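Local coordinates for protein paenibacillus xanthan lyase (Paenibacillus, PDB 6F2P) that probably cleaves xanthan by a lyase reaction, as a calcium-binding member of polysaccharide lyase family 8, at residues W123-M132 against M166-V177; S188-I198 against L240-Q250. One frame throughout, in Å; residues are numbered along the deposited sequence.

Contact 1 of 2, residues W123-M132 against M166-V177. With CA (calcium ion), chain F.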
loop_
_atom_site.group_PDB
_atom_site.type_symbol
_atom_site.label_atom_id
_atom_site.label_comp_id
_atom_site.label_asym_id
_atom_site.label_seq_id
_atom_site.Cartn_x
_atom_site.Cartn_y
_atom_site.Cartn_z
ATOM N N TRP A 123 0.281 2.875 36.559
ATOM C CA TRP A 123 -0.733 1.828 36.630
ATOM C C TRP A 123 -0.226 0.475 36.137
ATOM O O TRP A 123 -0.611 -0.577 36.647
ATOM C CB TRP A 123 -1.943 2.236 35.790
ATOM C CG TRP A 123 -1.666 2.195 34.306
ATOM C CD1 TRP A 123 -1.118 3.187 33.546
ATOM C CD2 TRP A 123 -1.906 1.095 33.415
ATOM N NE1 TRP A 123 -1.010 2.778 32.238
ATOM C CE2 TRP A 123 -1.485 1.499 32.130
ATOM C CE3 TRP A 123 -2.439 -0.190 33.577
ATOM C CZ2 TRP A 123 -1.576 0.662 31.015
ATOM C CZ3 TRP A 123 -2.528 -1.019 32.469
ATOM C CH2 TRP A 123 -2.099 -0.588 31.204
ATOM N N TRP A 124 0.644 0.515 35.140
ATOM C CA TRP A 124 1.058 -0.682 34.434
ATOM C C TRP A 124 1.665 -1.739 35.359
ATOM O O TRP A 124 1.430 -2.939 35.192
ATOM C CB TRP A 124 2.037 -0.307 33.320
ATOM C CG TRP A 124 2.323 -1.431 32.412
ATOM C CD1 TRP A 124 1.633 -1.766 31.286
ATOM C CD2 TRP A 124 3.361 -2.401 32.553
ATOM N NE1 TRP A 124 2.181 -2.883 30.712
ATOM C CE2 TRP A 124 3.247 -3.293 31.470
ATOM C CE3 TRP A 124 4.381 -2.600 33.487
ATOM C CZ2 TRP A 124 4.112 -4.368 31.292
ATOM C CZ3 TRP A 124 5.243 -3.674 33.309
ATOM C CH2 TRP A 124 5.100 -4.544 32.219
ATOM N N HIS A 125 2.437 -1.295 36.343
ATOM C CA HIS A 125 3.108 -2.235 37.239
ATOM C C HIS A 125 2.133 -2.930 38.196
ATOM O O HIS A 125 2.355 -4.074 38.604
ATOM C CB HIS A 125 4.244 -1.546 37.988
ATOM C CG HIS A 125 5.297 -0.988 37.082
ATOM N ND1 HIS A 125 6.153 -1.790 36.359
ATOM C CD2 HIS A 125 5.615 0.288 36.761
ATOM C CE1 HIS A 125 6.961 -1.032 35.639
ATOM N NE2 HIS A 125 6.653 0.234 35.861
ATOM N N TRP A 126 1.034 -2.254 38.517
ATOM C CA TRP A 126 0.020 -2.833 39.385
ATOM C C TRP A 126 -0.846 -3.843 38.639
ATOM O O TRP A 126 -1.150 -4.920 39.153
ATOM C CB TRP A 126 -0.844 -1.729 40.004
ATOM C CG TRP A 126 -0.034 -0.786 40.851
ATOM C CD1 TRP A 126 0.417 0.454 40.500
ATOM C CD2 TRP A 126 0.452 -1.028 42.179
ATOM N NE1 TRP A 126 1.141 1.003 41.530
ATOM C CE2 TRP A 126 1.179 0.113 42.572
ATOM C CE3 TRP A 126 0.336 -2.095 43.077
ATOM C CZ2 TRP A 126 1.784 0.218 43.822
ATOM C CZ3 TRP A 126 0.941 -1.987 44.324
ATOM C CH2 TRP A 126 1.655 -0.842 44.679
ATOM N N GLN A 127 -1.217 -3.509 37.410
ATOM C CA GLN A 127 -2.223 -4.291 36.702
ATOM C C GLN A 127 -1.654 -5.357 35.766
ATOM O O GLN A 127 -2.354 -6.292 35.384
ATOM C CB GLN A 127 -3.163 -3.355 35.944
ATOM C CG GLN A 127 -3.765 -2.267 36.823
ATOM C CD GLN A 127 -4.818 -1.446 36.111
ATOM O OE1 GLN A 127 -5.061 -0.302 36.468
ATOM N NE2 GLN A 127 -5.453 -2.030 35.101
ATOM N N ILE A 128 -0.387 -5.228 35.399
ATOM C CA ILE A 128 0.184 -6.135 34.417
ATOM C C ILE A 128 1.544 -6.689 34.830
ATOM O O ILE A 128 1.693 -7.897 34.983
ATOM C CB ILE A 128 0.291 -5.457 33.039
ATOM C CG1 ILE A 128 -1.116 -5.162 32.496
ATOM C CG2 ILE A 128 1.098 -6.323 32.081
ATOM C CD1 ILE A 128 -1.135 -4.376 31.220
ATOM N N GLY A 129 2.525 -5.806 35.018
ATOM C CA GLY A 129 3.892 -6.218 35.307
ATOM C C GLY A 129 4.010 -7.076 36.551
ATOM O O GLY A 129 4.645 -8.137 36.544
ATOM N N GLY A 130 3.385 -6.607 37.623
ATOM C CA GLY A 130 3.367 -7.321 38.881
ATOM C C GLY A 130 2.613 -8.636 38.840
ATOM O O GLY A 130 3.193 -9.686 39.153
ATOM N N PRO A 131 1.317 -8.592 38.474
ATOM C CA PRO A 131 0.515 -9.823 38.406
ATOM C C PRO A 131 1.158 -10.881 37.505
ATOM O O PRO A 131 1.152 -12.072 37.829
ATOM C CB PRO A 131 -0.806 -9.337 37.804
ATOM C CG PRO A 131 -0.911 -7.921 38.250
ATOM C CD PRO A 131 0.504 -7.393 38.193
ATOM N N MET A 132 1.730 -10.441 36.394
ATOM C CA MET A 132 2.360 -11.350 35.443
ATOM C C MET A 132 3.482 -12.129 36.108
ATOM O O MET A 132 3.608 -13.336 35.924
ATOM C CB MET A 132 2.932 -10.559 34.268
ATOM C CG MET A 132 3.137 -11.351 33.009
ATOM S SD MET A 132 2.023 -10.779 31.715
ATOM C CE MET A 132 2.641 -11.745 30.345
ATOM N N MET A 166 -9.046 -2.934 27.910
ATOM C CA MET A 166 -8.109 -2.118 27.153
ATOM C C MET A 166 -7.943 -2.598 25.720
ATOM O O MET A 166 -8.687 -3.466 25.263
ATOM C CB MET A 166 -6.772 -2.084 27.879
ATOM C CG MET A 166 -6.929 -1.656 29.319
ATOM S SD MET A 166 -5.381 -1.543 30.213
ATOM C CE MET A 166 -5.828 -0.289 31.410
ATOM N N THR A 167 -6.972 -2.021 25.017
ATOM C CA THR A 167 -6.776 -2.314 23.601
ATOM C C THR A 167 -5.370 -2.811 23.348
ATOM O O THR A 167 -4.511 -2.711 24.222
ATOM C CB THR A 167 -6.988 -1.068 22.730
ATOM O OG1 THR A 167 -5.951 -0.117 22.995
ATOM C CG2 THR A 167 -8.331 -0.429 23.022
ATOM N N GLY A 168 -5.152 -3.342 22.148
ATOM C CA GLY A 168 -3.849 -3.822 21.724
ATOM C C GLY A 168 -3.113 -4.692 22.727
ATOM O O GLY A 168 -3.697 -5.596 23.320
ATOM N N ALA A 169 -1.831 -4.403 22.931
ATOM C CA ALA A 169 -0.996 -5.220 23.806
ATOM C C ALA A 169 -1.429 -5.189 25.287
ATOM O O ALA A 169 -1.264 -6.168 26.012
ATOM C CB ALA A 169 0.464 -4.835 23.655
ATOM N N ASN A 170 -1.991 -4.078 25.742
ATOM C CA ASN A 170 -2.502 -4.049 27.104
ATOM C C ASN A 170 -3.626 -5.048 27.268
ATOM O O ASN A 170 -3.760 -5.700 28.310
ATOM C CB ASN A 170 -3.010 -2.660 27.475
ATOM C CG ASN A 170 -1.903 -1.652 27.584
ATOM O OD1 ASN A 170 -0.747 -1.994 27.871
ATOM N ND2 ASN A 170 -2.249 -0.390 27.370
ATOM N N ARG A 171 -4.445 -5.150 26.227
ATOM C CA ARG A 171 -5.591 -6.031 26.266
ATOM C C ARG A 171 -5.121 -7.471 26.311
ATOM O O ARG A 171 -5.685 -8.296 27.031
ATOM C CB ARG A 171 -6.472 -5.813 25.054
ATOM C CG ARG A 171 -7.681 -6.723 25.029
ATOM C CD ARG A 171 -8.631 -6.368 23.901
ATOM N NE ARG A 171 -9.868 -7.104 24.059
ATOM C CZ ARG A 171 -10.950 -6.621 24.659
ATOM N NH1 ARG A 171 -12.033 -7.379 24.773
ATOM N NH2 ARG A 171 -10.950 -5.381 25.135
ATOM N N LEU A 172 -4.080 -7.763 25.540
ATOM C CA LEU A 172 -3.484 -9.088 25.538
ATOM C C LEU A 172 -2.992 -9.437 26.934
ATOM O O LEU A 172 -3.303 -10.504 27.473
ATOM C CB LEU A 172 -2.320 -9.145 24.555
ATOM C CG LEU A 172 -1.476 -10.414 24.627
ATOM C CD1 LEU A 172 -2.341 -11.637 24.390
ATOM C CD2 LEU A 172 -0.364 -10.344 23.603
ATOM N N TRP A 173 -2.232 -8.518 27.518
ATOM C CA TRP A 173 -1.658 -8.737 28.834
ATOM C C TRP A 173 -2.728 -8.852 29.900
ATOM O O TRP A 173 -2.586 -9.635 30.838
ATOM C CB TRP A 173 -0.688 -7.623 29.177
ATOM C CG TRP A 173 0.453 -7.601 28.246
ATOM C CD1 TRP A 173 1.022 -8.673 27.629
ATOM C CD2 TRP A 173 1.165 -6.448 27.793
ATOM N NE1 TRP A 173 2.054 -8.264 26.824
ATOM C CE2 TRP A 173 2.164 -6.899 26.907
ATOM C CE3 TRP A 173 1.058 -5.073 28.056
ATOM C CZ2 TRP A 173 3.060 -6.025 26.281
ATOM C CZ3 TRP A 173 1.947 -4.201 27.429
ATOM C CH2 TRP A 173 2.933 -4.684 26.553
ATOM N N GLU A 174 -3.785 -8.061 29.766
ATOM C CA GLU A 174 -4.950 -8.220 30.625
ATOM C C GLU A 174 -5.389 -9.673 30.554
ATOM O O GLU A 174 -5.594 -10.329 31.581
ATOM C CB GLU A 174 -6.099 -7.325 30.158
ATOM C CG GLU A 174 -6.025 -5.880 30.597
ATOM C CD GLU A 174 -7.190 -5.066 30.062
ATOM O OE1 GLU A 174 -7.425 -5.088 28.838
ATOM O OE2 GLU A 174 -7.884 -4.409 30.861
ATOM N N SER A 175 -5.494 -10.169 29.324
ATOM C CA SER A 175 -6.033 -11.495 29.066
ATOM C C SER A 175 -5.133 -12.575 29.621
ATOM O O SER A 175 -5.627 -13.495 30.257
ATOM C CB SER A 175 -6.275 -11.718 27.565
ATOM O OG SER A 175 -7.085 -10.689 27.027
ATOM N N GLN A 176 -3.825 -12.478 29.375
ATOM C CA GLN A 176 -2.873 -13.426 29.968
ATOM C C GLN A 176 -2.956 -13.446 31.495
ATOM O O GLN A 176 -3.030 -14.506 32.099
ATOM C CB GLN A 176 -1.431 -13.121 29.543
ATOM C CG GLN A 176 -1.120 -13.436 28.087
ATOM C CD GLN A 176 0.272 -12.986 27.662
ATOM O OE1 GLN A 176 1.064 -13.779 27.147
ATOM N NE2 GLN A 176 0.574 -11.703 27.869
ATOM N N VAL A 177 -2.945 -12.263 32.104
ATOM C CA VAL A 177 -2.948 -12.136 33.545
ATOM C C VAL A 177 -4.206 -12.753 34.106
ATOM O O VAL A 177 -4.173 -13.526 35.072
ATOM C CB VAL A 177 -2.866 -10.661 33.973
ATOM C CG1 VAL A 177 -3.338 -10.499 35.389
ATOM C CG2 VAL A 177 -1.429 -10.160 33.842
HETATM CA CA CA F . -8.168 -4.521 33.328
HETATM O O HOH W 1 -10.219 -4.270 34.667
HETATM O O HOH W 2 -5.987 -3.297 32.826
HETATM O O HOH W 3 -7.546 -3.360 35.403
HETATM O O HOH W 4 -8.925 -2.350 33.054
#
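Next to Met166, which packs on Trp123, Glu174 OE2 is gripped twice: it binds the calcium ion at 2.5 Å and accepts a hydrogen bond from the backbone N of Thr165. The other carboxylate oxygen, OE1, takes the backbone N of Met166 on its syn side at 2.9 Å, so both oxygens tie the helix to the turn before it and the carboxylate has little freedom to rotate. Four waters, Gln161 OE1 and Ser163 O complete the metal shell, and Gln127 NE2 reaches close to waters 2 and 3 from the facing helix.

Aromatic groups carry much of the remaining contact. Trp123 has CG placed between its backbone N and carbonyl carbon (chi1 71°), and this torsion sets the indole against Met166 and Asn170. Met166 CE sits over the face of the six-membered ring, 4.0 Å from its centroid, a CH-pi contact, while SD stands oblique to the same ring in a Met-aromatic contact; the Asn170 amide meets the edge almost perpendicularly. Trp124 brings NE1 within 3.5 Å of Trp173 CZ3; the two indoles meet obliquely, their planes 85° apart. Ile128 crosses Trp173 at about a right angle, with CG2 3.6 Å from Trp173 CB and CD1 at the edge of the ring.

Beyond the aromatic groups, Val177 spreads its two methyls: CG1 touches Pro131 CB at 3.7 Å, and CG2 approaches Met132 SD at 4.1 Å. Pro131 has no N-H for the preceding turn, and the helix kinks there, just after a wider pi-type turn in which Trp124 O accepts from both Ile128 N and Gly129 N. The axes approach to 9.5 Å at 48°, and helix 147-160 packs on Pro131 and Val177. Such layered helix packing is characteristic of the alpha/alpha toroid of family 8 polysaccharide lyases; here Glu174 of helix 168-184, with Gln161 and Ser163 from just before it, supplies the calcium site's protein ligands.

Contact 2 of 2, residues S188-I198 against L240-Q250; sequences SARVAAGRDGI and LIFILNGSSWQ
Val191 and Trp249 form the apolar heart of this contact. Val191 CB stands almost straight over the five-membered ring of the indole, 4.2 Å from its centroid and 13° off the normal, a CH-pi arrangement; Ser248 CB lies over the opposite face. Ser188 CB reaches Trp249 CZ2 at 3.5 Å, and Ala192 CB approaches CD1 obliquely. Further along, Leu244 forks between Val191 CG1 and Arg195 CB, while Ile198 CG2 meets Leu240 CD1 at 3.7 Å.

The polar link is made through water. Arg195 NH1 donates to water 5 at 2.9 Å, and that water donates in turn to Ser248 O and Gln250 O. A bend at chi3 (58°) folds the guanidinium back onto its own helix, where Asp196 takes it side-on in a salt bridge, NE to OD1 at 2.8 Å. With a leucine in place of Arg195, Asp196 would probably be left without its charged mate and water 5 without its donor from this helix.

Backbone turns present the indole: Ser247 OG accepts from Trp249 N at 2.8 Å, an ST turn, and also donates to Leu244 O.

Helix 188-197 is thus held between helix 168-184, which Val191 and Ile198 also touch, and the end of helix 229-244. Beyond that end lies helix 4-18, where Phe6 meets Trp249 and Glu5 bonds Ser248 OG.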
loop_
_atom_site.group_PDB
_atom_site.type_symbol
_atom_site.label_atom_id
_atom_site.label_comp_id
_atom_site.label_asym_id
_atom_site.label_seq_id
_atom_site.Cartn_x
_atom_site.Cartn_y
_atom_site.Cartn_z
ATOM N N SER A 188 -12.978 -21.205 36.771
ATOM C CA SER A 188 -13.359 -21.371 35.358
ATOM C C SER A 188 -13.855 -20.088 34.694
ATOM O O SER A 188 -13.443 -19.760 33.581
ATOM C CB SER A 188 -14.415 -22.469 35.196
ATOM O OG SER A 188 -15.566 -22.188 35.973
ATOM N N ALA A 189 -14.728 -19.359 35.380
ATOM C CA ALA A 189 -15.250 -18.106 34.845
ATOM C C ALA A 189 -14.120 -17.127 34.517
ATOM O O ALA A 189 -14.141 -16.453 33.481
ATOM C CB ALA A 189 -16.230 -17.484 35.824
ATOM N N ARG A 190 -13.131 -17.073 35.400
ATOM C CA ARG A 190 -12.008 -16.161 35.248
ATOM C C ARG A 190 -11.138 -16.580 34.063
ATOM O O ARG A 190 -10.701 -15.729 33.283
ATOM C CB ARG A 190 -11.205 -16.089 36.557
ATOM C CG ARG A 190 -9.917 -15.299 36.501
ATOM C CD ARG A 190 -10.056 -13.895 37.045
ATOM N NE ARG A 190 -8.737 -13.306 37.273
ATOM C CZ ARG A 190 -8.499 -12.003 37.400
ATOM N NH1 ARG A 190 -9.495 -11.127 37.319
ATOM N NH2 ARG A 190 -7.258 -11.579 37.606
ATOM N N VAL A 191 -10.907 -17.883 33.905
ATOM C CA VAL A 191 -10.152 -18.371 32.751
ATOM C C VAL A 191 -10.890 -18.075 31.444
ATOM O O VAL A 191 -10.285 -17.701 30.431
ATOM C CB VAL A 191 -9.900 -19.882 32.818
ATOM C CG1 VAL A 191 -9.001 -20.317 31.673
ATOM C CG2 VAL A 191 -9.276 -20.260 34.149
ATOM N N ALA A 192 -12.205 -18.242 31.466
ATOM C CA ALA A 192 -12.986 -18.023 30.263
ATOM C C ALA A 192 -12.914 -16.553 29.871
ATOM O O ALA A 192 -12.841 -16.219 28.680
ATOM C CB ALA A 192 -14.424 -18.471 30.464
ATOM N N ALA A 193 -12.914 -15.676 30.873
ATOM C CA ALA A 193 -12.817 -14.244 30.608
ATOM C C ALA A 193 -11.455 -13.963 29.999
ATOM O O ALA A 193 -11.317 -13.106 29.126
ATOM C CB ALA A 193 -13.030 -13.425 31.879
ATOM N N GLY A 194 -10.451 -14.708 30.449
ATOM C CA GLY A 194 -9.117 -14.570 29.897
ATOM C C GLY A 194 -9.101 -14.961 28.435
ATOM O O GLY A 194 -8.622 -14.208 27.589
ATOM N N ARG A 195 -9.631 -16.147 28.145
ATOM C CA ARG A 195 -9.735 -16.648 26.782
ATOM C C ARG A 195 -10.455 -15.652 25.881
ATOM O O ARG A 195 -10.023 -15.398 24.759
ATOM C CB ARG A 195 -10.473 -17.988 26.767
ATOM C CG ARG A 195 -10.801 -18.517 25.371
ATOM C CD ARG A 195 -12.067 -19.376 25.376
ATOM N NE ARG A 195 -13.224 -18.641 25.889
ATOM C CZ ARG A 195 -14.254 -19.205 26.515
ATOM N NH1 ARG A 195 -14.284 -20.520 26.702
ATOM N NH2 ARG A 195 -15.255 -18.451 26.959
ATOM N N ASP A 196 -11.544 -15.075 26.377
ATOM C CA ASP A 196 -12.369 -14.207 25.546
ATOM C C ASP A 196 -11.700 -12.868 25.258
ATOM O O ASP A 196 -12.033 -12.198 24.275
ATOM C CB ASP A 196 -13.748 -13.979 26.178
ATOM C CG ASP A 196 -14.592 -15.249 26.233
ATOM O OD1 ASP A 196 -14.406 -16.143 25.379
ATOM O OD2 ASP A 196 -15.445 -15.352 27.142
ATOM N N GLY A 197 -10.755 -12.478 26.105
ATOM C CA GLY A 197 -10.147 -11.167 25.995
ATOM C C GLY A 197 -9.383 -10.941 24.702
ATOM O O GLY A 197 -9.309 -9.808 24.213
ATOM N N ILE A 198 -8.819 -12.002 24.132
ATOM C CA ILE A 198 -8.015 -11.838 22.924
ATOM C C ILE A 198 -8.800 -11.785 21.598
ATOM O O ILE A 198 -8.235 -11.418 20.564
ATOM C CB ILE A 198 -6.930 -12.920 22.805
ATOM C CG1 ILE A 198 -7.560 -14.291 22.575
ATOM C CG2 ILE A 198 -6.027 -12.911 24.031
ATOM C CD1 ILE A 198 -6.561 -15.334 22.110
ATOM N N LEU A 240 -1.127 -18.124 24.692
ATOM C CA LEU A 240 -2.464 -18.394 25.207
ATOM C C LEU A 240 -3.136 -19.549 24.480
ATOM O O LEU A 240 -3.760 -20.406 25.106
ATOM C CB LEU A 240 -3.344 -17.160 25.119
ATOM C CG LEU A 240 -3.524 -16.446 26.452
ATOM C CD1 LEU A 240 -4.635 -15.432 26.335
ATOM C CD2 LEU A 240 -3.822 -17.448 27.555
ATOM N N ILE A 241 -3.003 -19.575 23.160
ATOM C CA ILE A 241 -3.556 -20.672 22.381
ATOM C C ILE A 241 -2.947 -21.998 22.824
ATOM O O ILE A 241 -3.670 -22.971 23.040
ATOM C CB ILE A 241 -3.355 -20.460 20.870
ATOM C CG1 ILE A 241 -4.327 -19.405 20.351
ATOM C CG2 ILE A 241 -3.543 -21.759 20.106
ATOM C CD1 ILE A 241 -3.896 -18.832 19.019
ATOM N N PHE A 242 -1.626 -22.020 22.982
ATOM C CA PHE A 242 -0.915 -23.239 23.358
ATOM C C PHE A 242 -1.330 -23.765 24.733
ATOM O O PHE A 242 -1.549 -24.961 24.899
ATOM C CB PHE A 242 0.591 -23.006 23.325
ATOM C CG PHE A 242 1.394 -24.157 23.853
ATOM C CD1 PHE A 242 1.743 -25.209 23.027
ATOM C CD2 PHE A 242 1.824 -24.179 25.178
ATOM C CE1 PHE A 242 2.492 -26.272 23.508
ATOM C CE2 PHE A 242 2.576 -25.240 25.666
ATOM C CZ PHE A 242 2.908 -26.287 24.829
ATOM N N ILE A 243 -1.423 -22.873 25.715
ATOM C CA ILE A 243 -1.788 -23.262 27.076
ATOM C C ILE A 243 -3.215 -23.811 27.135
ATOM O O ILE A 243 -3.470 -24.895 27.681
ATOM C CB ILE A 243 -1.647 -22.065 28.056
ATOM C CG1 ILE A 243 -0.202 -21.571 28.082
ATOM C CG2 ILE A 243 -2.091 -22.436 29.469
ATOM C CD1 ILE A 243 -0.038 -20.186 28.664
ATOM N N LEU A 244 -4.139 -23.058 26.551
ATOM C CA LEU A 244 -5.553 -23.378 26.639
ATOM C C LEU A 244 -5.946 -24.534 25.728
ATOM O O LEU A 244 -7.012 -25.124 25.896
ATOM C CB LEU A 244 -6.375 -22.143 26.294
ATOM C CG LEU A 244 -6.140 -20.991 27.265
ATOM C CD1 LEU A 244 -6.900 -19.751 26.815
ATOM C CD2 LEU A 244 -6.563 -21.412 28.653
ATOM N N ASN A 245 -5.075 -24.850 24.775
ATOM C CA ASN A 245 -5.383 -25.804 23.714
ATOM C C ASN A 245 -5.767 -27.180 24.226
ATOM O O ASN A 245 -5.036 -27.785 24.998
ATOM C CB ASN A 245 -4.194 -25.926 22.764
ATOM C CG ASN A 245 -4.404 -26.970 21.695
ATOM O OD1 ASN A 245 -3.609 -27.901 21.567
ATOM N ND2 ASN A 245 -5.481 -26.825 20.917
ATOM N N GLY A 246 -6.921 -27.669 23.789
ATOM C CA GLY A 246 -7.397 -28.969 24.218
ATOM C C GLY A 246 -8.281 -28.910 25.451
ATOM O O GLY A 246 -8.965 -29.881 25.768
ATOM N N SER A 247 -8.283 -27.768 26.134
ATOM C CA SER A 247 -9.019 -27.626 27.386
ATOM C C SER A 247 -10.410 -27.059 27.187
ATOM O O SER A 247 -10.763 -26.593 26.109
ATOM C CB SER A 247 -8.285 -26.681 28.333
ATOM O OG SER A 247 -8.834 -25.378 28.219
ATOM N N SER A 248 -11.183 -27.061 28.265
ATOM C CA SER A 248 -12.529 -26.508 28.254
ATOM C C SER A 248 -12.529 -25.043 27.835
ATOM O O SER A 248 -13.523 -24.543 27.327
ATOM C CB SER A 248 -13.155 -26.646 29.641
ATOM O OG SER A 248 -12.990 -27.958 30.153
ATOM N N TRP A 249 -11.413 -24.356 28.048
ATOM C CA TRP A 249 -11.339 -22.925 27.761
ATOM C C TRP A 249 -10.450 -22.644 26.559
ATOM O O TRP A 249 -9.971 -21.527 26.378
ATOM C CB TRP A 249 -10.867 -22.149 29.001
ATOM C CG TRP A 249 -11.650 -22.556 30.218
ATOM C CD1 TRP A 249 -12.916 -22.155 30.560
ATOM C CD2 TRP A 249 -11.240 -23.488 31.223
ATOM N NE1 TRP A 249 -13.308 -22.773 31.727
ATOM C CE2 TRP A 249 -12.299 -23.597 32.151
ATOM C CE3 TRP A 249 -10.077 -24.236 31.433
ATOM C CZ2 TRP A 249 -12.226 -24.423 33.270
ATOM C CZ3 TRP A 249 -10.007 -25.060 32.544
ATOM C CH2 TRP A 249 -11.075 -25.146 33.448
ATOM N N GLN A 250 -10.249 -23.655 25.724
ATOM C CA GLN A 250 -9.448 -23.480 24.525
ATOM C C GLN A 250 -10.057 -22.426 23.616
ATOM O O GLN A 250 -11.251 -22.112 23.709
ATOM C CB GLN A 250 -9.325 -24.782 23.761
ATOM C CG GLN A 250 -10.511 -25.078 22.888
ATOM C CD GLN A 250 -10.559 -26.532 22.500
ATOM O OE1 GLN A 250 -11.469 -27.254 22.905
ATOM N NE2 GLN A 250 -9.571 -26.978 21.722
HETATM O O HOH W 5 -13.405 -22.641 24.908
#

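In the fold
Contact 1 comes first along the chain: helix 123-141 runs out, helix 147-160 returns, and the pairing of 123-132 with 166-177 closes that loop around a calcium site. Helix 168-184 then leads directly into helix 188-197, where contact 2 opens. Three short strands, 210-211, 217-219 and 223-224, and most of helix 229-244 follow before 240-250 closes the second loop. The contacts are in series, neither enclosing nor crossing the other, with centres about 16 Å apart. They touch directly: Arg171 NE probably bonds Gly197 O, and Ser175 packs on Gly194 and Gly197. Helix 229-244 also packs against Leu172 and Trp173, joining both contacts within the N-terminal helical domain.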